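Local structure of insecticidal Delta-Endotoxin Cry8Ea1 (Bacillus Thuringiensis, 3EB7) at residues A[300-305]-A[421-426]. The protein is an insecticidal crystal toxin active against Holotrichia parallela larvae and, as in other three-domain Cry toxins, probably kills by forming pores in gut-cell membranes. Numbering follows the deposited sequence.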
loop_
_atom_site.group_PDB
_atom_site.type_symbol
_atom_site.label_atom_id
_atom_site.label_comp_id
_atom_site.label_asym_id
_atom_site.label_seq_id
_atom_site.Cartn_x
_atom_site.Cartn_y
_atom_site.Cartn_z
ATOM N N LYS A 300 -21.678 -20.404 -14.596
ATOM C CA LYS A 300 -20.451 -19.712 -14.240
ATOM C C LYS A 300 -20.350 -18.333 -14.883
ATOM O O LYS A 300 -21.017 -18.043 -15.848
ATOM C CB LYS A 300 -19.226 -20.582 -14.583
ATOM C CG LYS A 300 -19.123 -20.981 -16.032
ATOM C CD LYS A 300 -17.744 -21.624 -16.311
ATOM C CE LYS A 300 -17.706 -22.510 -17.580
ATOM N NZ LYS A 300 -17.813 -21.665 -18.777
ATOM N N TRP A 301 -19.496 -17.506 -14.307
ATOM C CA TRP A 301 -19.179 -16.161 -14.755
ATOM C C TRP A 301 -18.351 -16.294 -16.042
ATOM O O TRP A 301 -17.162 -16.752 -16.003
ATOM C CB TRP A 301 -18.348 -15.532 -13.627
ATOM C CG TRP A 301 -17.862 -14.081 -13.762
ATOM C CD1 TRP A 301 -17.422 -13.420 -14.902
ATOM C CD2 TRP A 301 -17.706 -13.144 -12.677
ATOM N NE1 TRP A 301 -17.036 -12.124 -14.573
ATOM C CE2 TRP A 301 -17.182 -11.940 -13.221
ATOM C CE3 TRP A 301 -17.950 -13.213 -11.297
ATOM C CZ2 TRP A 301 -16.937 -10.807 -12.435
ATOM C CZ3 TRP A 301 -17.709 -12.082 -10.516
ATOM C CH2 TRP A 301 -17.200 -10.892 -11.097
ATOM N N ILE A 302 -18.984 -15.961 -17.172
ATOM C CA ILE A 302 -18.333 -15.997 -18.497
ATOM C C ILE A 302 -17.963 -14.613 -19.081
ATOM O O ILE A 302 -17.338 -14.534 -20.137
ATOM C CB ILE A 302 -19.153 -16.778 -19.582
ATOM C CG1 ILE A 302 -20.503 -16.092 -19.850
ATOM C CG2 ILE A 302 -19.309 -18.226 -19.215
ATOM C CD1 ILE A 302 -21.297 -16.665 -21.069
ATOM N N GLY A 303 -18.348 -13.539 -18.404
ATOM C CA GLY A 303 -18.018 -12.180 -18.834
ATOM C C GLY A 303 -18.638 -11.197 -17.870
ATOM O O GLY A 303 -19.494 -11.577 -17.060
ATOM N N HIS A 304 -18.194 -9.946 -17.910
ATOM C CA HIS A 304 -18.758 -8.886 -17.070
ATOM C C HIS A 304 -18.550 -7.524 -17.685
ATOM O O HIS A 304 -17.721 -7.324 -18.571
ATOM C CB HIS A 304 -18.204 -8.918 -15.631
ATOM C CG HIS A 304 -16.742 -8.607 -15.514
ATOM N ND1 HIS A 304 -15.762 -9.571 -15.638
ATOM C CD2 HIS A 304 -16.096 -7.447 -15.239
ATOM C CE1 HIS A 304 -14.576 -9.013 -15.480
ATOM N NE2 HIS A 304 -14.748 -7.731 -15.206
ATOM N N GLN A 305 -19.325 -6.587 -17.183
ATOM C CA GLN A 305 -19.250 -5.199 -17.565
ATOM C C GLN A 305 -19.010 -4.452 -16.264
ATOM O O GLN A 305 -19.696 -4.662 -15.275
ATOM C CB GLN A 305 -20.575 -4.801 -18.232
ATOM C CG GLN A 305 -20.449 -3.643 -19.162
ATOM C CD GLN A 305 -21.749 -2.905 -19.408
ATOM O OE1 GLN A 305 -22.194 -2.822 -20.532
ATOM N NE2 GLN A 305 -22.344 -2.351 -18.368
ATOM N N PHE A 421 -10.385 -10.278 -16.275
ATOM C CA PHE A 421 -10.912 -11.587 -16.613
ATOM C C PHE A 421 -10.182 -12.140 -17.828
ATOM O O PHE A 421 -9.734 -11.365 -18.677
ATOM C CB PHE A 421 -12.431 -11.423 -16.856
ATOM C CG PHE A 421 -13.200 -12.705 -17.070
ATOM C CD1 PHE A 421 -13.640 -13.465 -15.999
ATOM C CD2 PHE A 421 -13.574 -13.093 -18.349
ATOM C CE1 PHE A 421 -14.368 -14.665 -16.206
ATOM C CE2 PHE A 421 -14.311 -14.271 -18.563
ATOM C CZ PHE A 421 -14.708 -15.055 -17.495
ATOM N N ILE A 422 -10.013 -13.467 -17.878
ATOM C CA ILE A 422 -9.684 -14.178 -19.113
ATOM C C ILE A 422 -10.734 -15.265 -19.321
ATOM O O ILE A 422 -11.387 -15.681 -18.364
ATOM C CB ILE A 422 -8.255 -14.845 -19.084
ATOM C CG1 ILE A 422 -8.175 -15.913 -17.983
ATOM C CG2 ILE A 422 -7.179 -13.807 -18.902
ATOM C CD1 ILE A 422 -6.845 -16.661 -17.881
ATOM N N ARG A 423 -10.854 -15.734 -20.563
ATOM C CA ARG A 423 -11.744 -16.826 -20.985
ATOM C C ARG A 423 -10.940 -18.097 -21.221
ATOM O O ARG A 423 -9.758 -18.020 -21.534
ATOM C CB ARG A 423 -12.418 -16.471 -22.317
ATOM C CG ARG A 423 -13.834 -15.871 -22.208
ATOM C CD ARG A 423 -14.796 -16.908 -21.704
ATOM N NE ARG A 423 -15.953 -17.033 -22.559
ATOM C CZ ARG A 423 -16.843 -18.022 -22.513
ATOM N NH1 ARG A 423 -16.750 -19.035 -21.636
ATOM N NH2 ARG A 423 -17.837 -17.978 -23.384
ATOM N N ASN A 424 -11.604 -19.263 -21.109
ATOM C CA ASN A 424 -11.008 -20.585 -21.393
ATOM C C ASN A 424 -9.562 -20.696 -20.995
ATOM O O ASN A 424 -8.696 -20.674 -21.881
ATOM C CB ASN A 424 -11.060 -20.945 -22.884
ATOM C CG ASN A 424 -12.364 -20.605 -23.533
ATOM O OD1 ASN A 424 -12.381 -20.263 -24.730
ATOM N ND2 ASN A 424 -13.468 -20.692 -22.780
ATOM N N PRO A 425 -9.292 -20.845 -19.684
ATOM C CA PRO A 425 -10.304 -20.987 -18.616
ATOM C C PRO A 425 -10.934 -19.635 -18.161
ATOM O O PRO A 425 -10.280 -18.593 -18.253
ATOM C CB PRO A 425 -9.513 -21.636 -17.494
ATOM C CG PRO A 425 -8.127 -21.098 -17.680
ATOM C CD PRO A 425 -7.924 -20.885 -19.156
ATOM N N ASP A 426 -12.192 -19.665 -17.710
ATOM C CA ASP A 426 -12.936 -18.449 -17.322
ATOM C C ASP A 426 -12.534 -18.069 -15.906
ATOM O O ASP A 426 -13.030 -18.653 -14.912
ATOM C CB ASP A 426 -14.448 -18.679 -17.420
ATOM C CG ASP A 426 -14.895 -19.112 -18.834
ATOM O OD1 ASP A 426 -14.232 -18.719 -19.830
ATOM O OD2 ASP A 426 -15.918 -19.830 -18.965
HETATM O O HOH W 1 -15.537 -17.720 -14.207
#
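F421 lays its ring alongside the five-membered ring of W301, the planes 18° from parallel but displaced until little of one ring covers the other; CE1 of F421 meets CD1 of W301 at 3.5 Å. With its CG anti to the backbone N (chi1 -173°), F421 reaches across to the bulged strand, where its CZ lies 3.3 Å from the carbonyl O of W301, which approaches the ring edge. H304 closes the aromatic cluster from the other end of the side chain: F421 CB lies at the edge of the H304 imidazole, near its plane, 3.5 Å from H304 CE1. The imidazole is held at both nitrogens, which fixes its rotation: H304 ND1 accepts from W301 NE1 (3.0 Å), the donor tilted out of the imidazole plane, and NE2 bonds to the carbonyl O of V419.

Beyond the rings the contact turns polar. The long K300 side chain bends at its last torsion (chi4 70°) to bring NZ 2.6 Å from D426 OD2, nearly in line with the C-O bond. R423 NH1 reaches D426 OD2 as well, at 2.9 Å, through a weak, bent hydrogen bond, so the buried carboxylate probably offsets both cations, while I302 CB covers one face of the guanidinium. A water donates to the carbonyl oxygens of W301 and D426.

A classic beta bulge sets I302 and G303 opposite Y286, and the cluster joins two antiparallel sheets, packing strand 296-310 against the end of strand 414-422 within the beta-prism domain of three-domain Cry toxins.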